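Local coordinates for protein Lpg2148(MvcA) (Legionella pneumophila subsp. pneumophila str. Philadelphia 1, PDB 6K11) that probably acts as a secreted effector deamidase that also removes ubiquitin from the host ubiquitin-conjugating enzyme UBE2N, so regulating its activity, at residues P246-P251 / Y272-G277. Numbering follows the deposited sequence.
Sequences PRQFYP and YLSRIG
F249 and S274 join the approach to the outermost strand 250-252 of the five-stranded antiparallel sheet to helix 269-274 and the type I beta turn that runs from S274 to G277. The direct polar link is one hydrogen bond: S274 OG donates to F249 O at 2.8 Å, with a C=O...donor angle of 155° and the donor 17° off the carbonyl plane. The hydroxyl gets there because OG stands opposite the backbone N of S274 (chi1 -176°).

Two waters extend the polar link. Water 1 donates to Q248 OE1 and to S274 O, both at 2.7 Å, and accepts from F249 N, so it joins the two backbones beside the direct bond. Water 2 donates to S274 OG at 3.0 Å.

Packing is carried by the F249 ring, whose CE1 lies 3.5 Å from G277 C and whose CZ is equally near L273 O; G277 N lies in the ring plane at its edge. I236 and I238 of strand 228-238 and Y281 of helix 278-288 also pack against F249, placing this ring between sheet and helices. P251 CG lies 4.0 Å from L273 CD1, an apolar contact. On the Y250 ring, S274 OG sits over one face, 3.7 Å from CE1.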
loop_
_atom_site.group_PDB
_atom_site.type_symbol
_atom_site.label_atom_id
_atom_site.label_comp_id
_atom_site.label_asym_id
_atom_site.label_seq_id
_atom_site.Cartn_x
_atom_site.Cartn_y
_atom_site.Cartn_z
ATOM N N PRO A 246 9.454 29.505 10.486
ATOM C CA PRO A 246 9.250 28.873 9.176
ATOM C C PRO A 246 8.383 27.622 9.280
ATOM O O PRO A 246 8.455 26.865 10.252
ATOM C CB PRO A 246 10.675 28.533 8.720
ATOM C CG PRO A 246 11.458 28.405 9.988
ATOM C CD PRO A 246 10.857 29.416 10.932
ATOM N N ARG A 247 7.553 27.419 8.263
ATOM C CA ARG A 247 6.664 26.264 8.235
ATOM C C ARG A 247 7.466 24.986 8.007
ATOM O O ARG A 247 8.414 24.964 7.215
ATOM C CB ARG A 247 5.611 26.459 7.149
ATOM C CG ARG A 247 4.954 25.202 6.641
ATOM C CD ARG A 247 3.890 25.558 5.625
ATOM N NE ARG A 247 2.597 25.810 6.256
ATOM C CZ ARG A 247 1.523 26.254 5.606
ATOM N NH1 ARG A 247 1.592 26.511 4.305
ATOM N NH2 ARG A 247 0.385 26.444 6.256
ATOM N N GLN A 248 7.105 23.925 8.738
ATOM C CA GLN A 248 7.810 22.646 8.690
ATOM C C GLN A 248 6.813 21.534 8.398
ATOM O O GLN A 248 5.650 21.610 8.799
ATOM C CB GLN A 248 8.544 22.337 10.012
ATOM C CG GLN A 248 9.390 23.476 10.558
ATOM C CD GLN A 248 10.713 23.613 9.840
ATOM O OE1 GLN A 248 11.081 22.771 9.017
ATOM N NE2 GLN A 248 11.447 24.681 10.152
ATOM N N PHE A 249 7.276 20.504 7.689
ATOM C CA PHE A 249 6.461 19.337 7.368
ATOM C C PHE A 249 7.137 18.083 7.896
ATOM O O PHE A 249 8.366 18.032 8.031
ATOM C CB PHE A 249 6.244 19.181 5.858
ATOM C CG PHE A 249 7.373 18.457 5.138
ATOM C CD1 PHE A 249 8.533 19.133 4.776
ATOM C CD2 PHE A 249 7.261 17.103 4.805
ATOM C CE1 PHE A 249 9.569 18.481 4.117
ATOM C CE2 PHE A 249 8.301 16.445 4.146
ATOM C CZ PHE A 249 9.452 17.144 3.789
ATOM N N TYR A 250 6.331 17.066 8.197
ATOM C CA TYR A 250 6.867 15.800 8.702
ATOM C C TYR A 250 6.203 14.656 7.957
ATOM O O TYR A 250 4.970 14.506 8.042
ATOM C CB TYR A 250 6.654 15.672 10.211
ATOM C CG TYR A 250 7.347 16.789 10.953
ATOM C CD1 TYR A 250 8.695 16.698 11.288
ATOM C CD2 TYR A 250 6.670 17.963 11.253
ATOM C CE1 TYR A 250 9.338 17.745 11.949
ATOM C CE2 TYR A 250 7.304 19.010 11.908
ATOM C CZ TYR A 250 8.634 18.894 12.253
ATOM O OH TYR A 250 9.263 19.935 12.901
ATOM N N PRO A 251 6.959 13.835 7.223
ATOM C CA PRO A 251 6.366 12.643 6.612
ATOM C C PRO A 251 6.390 11.472 7.577
ATOM O O PRO A 251 7.348 11.270 8.332
ATOM C CB PRO A 251 7.276 12.383 5.399
ATOM C CG PRO A 251 8.639 12.872 5.850
ATOM C CD PRO A 251 8.382 13.995 6.862
ATOM N N TYR A 272 14.868 14.110 9.339
ATOM C CA TYR A 272 15.837 14.211 8.254
ATOM C C TYR A 272 15.200 14.796 6.998
ATOM O O TYR A 272 15.716 15.757 6.411
ATOM C CB TYR A 272 16.441 12.840 7.956
ATOM C CG TYR A 272 17.532 12.910 6.905
ATOM C CD1 TYR A 272 18.809 13.380 7.225
ATOM C CD2 TYR A 272 17.281 12.527 5.589
ATOM C CE1 TYR A 272 19.805 13.461 6.267
ATOM C CE2 TYR A 272 18.276 12.613 4.617
ATOM C CZ TYR A 272 19.530 13.073 4.963
ATOM O OH TYR A 272 20.500 13.143 3.996
ATOM N N LEU A 273 14.070 14.228 6.568
ATOM C CA LEU A 273 13.470 14.697 5.322
ATOM C C LEU A 273 12.835 16.063 5.507
ATOM O O LEU A 273 12.836 16.878 4.578
ATOM C CB LEU A 273 12.447 13.681 4.794
ATOM C CG LEU A 273 13.042 12.358 4.302
ATOM C CD1 LEU A 273 11.926 11.324 4.149
ATOM C CD2 LEU A 273 13.842 12.529 2.981
ATOM N N SER A 274 12.310 16.336 6.702
ATOM C CA SER A 274 11.773 17.656 6.997
ATOM C C SER A 274 12.736 18.776 6.611
ATOM O O SER A 274 12.301 19.853 6.185
ATOM C CB SER A 274 11.457 17.751 8.485
ATOM O OG SER A 274 10.862 18.992 8.773
ATOM N N ARG A 275 14.040 18.541 6.753
ATOM C CA ARG A 275 14.999 19.620 6.584
ATOM C C ARG A 275 15.125 20.080 5.135
ATOM O O ARG A 275 15.635 21.179 4.896
ATOM C CB ARG A 275 16.351 19.187 7.166
ATOM C CG ARG A 275 16.167 18.649 8.585
ATOM C CD ARG A 275 17.388 18.694 9.461
ATOM N NE ARG A 275 18.173 17.489 9.291
ATOM C CZ ARG A 275 18.424 16.588 10.239
ATOM N NH1 ARG A 275 17.982 16.733 11.485
ATOM N NH2 ARG A 275 19.157 15.535 9.926
ATOM N N ILE A 276 14.637 19.305 4.160
ATOM C CA ILE A 276 14.728 19.790 2.784
ATOM C C ILE A 276 13.649 20.806 2.448
ATOM O O ILE A 276 13.786 21.530 1.451
ATOM C CB ILE A 276 14.713 18.631 1.767
ATOM C CG1 ILE A 276 13.299 18.091 1.537
ATOM C CG2 ILE A 276 15.689 17.522 2.199
ATOM C CD1 ILE A 276 13.250 17.090 0.389
ATOM N N GLY A 277 12.609 20.916 3.263
ATOM C CA GLY A 277 11.531 21.857 2.983
ATOM C C GLY A 277 10.449 21.255 2.105
ATOM O O GLY A 277 10.709 20.459 1.210
HETATM O O HOH W 1 10.173 21.276 6.996
HETATM O O HOH W 2 12.174 20.155 11.173
#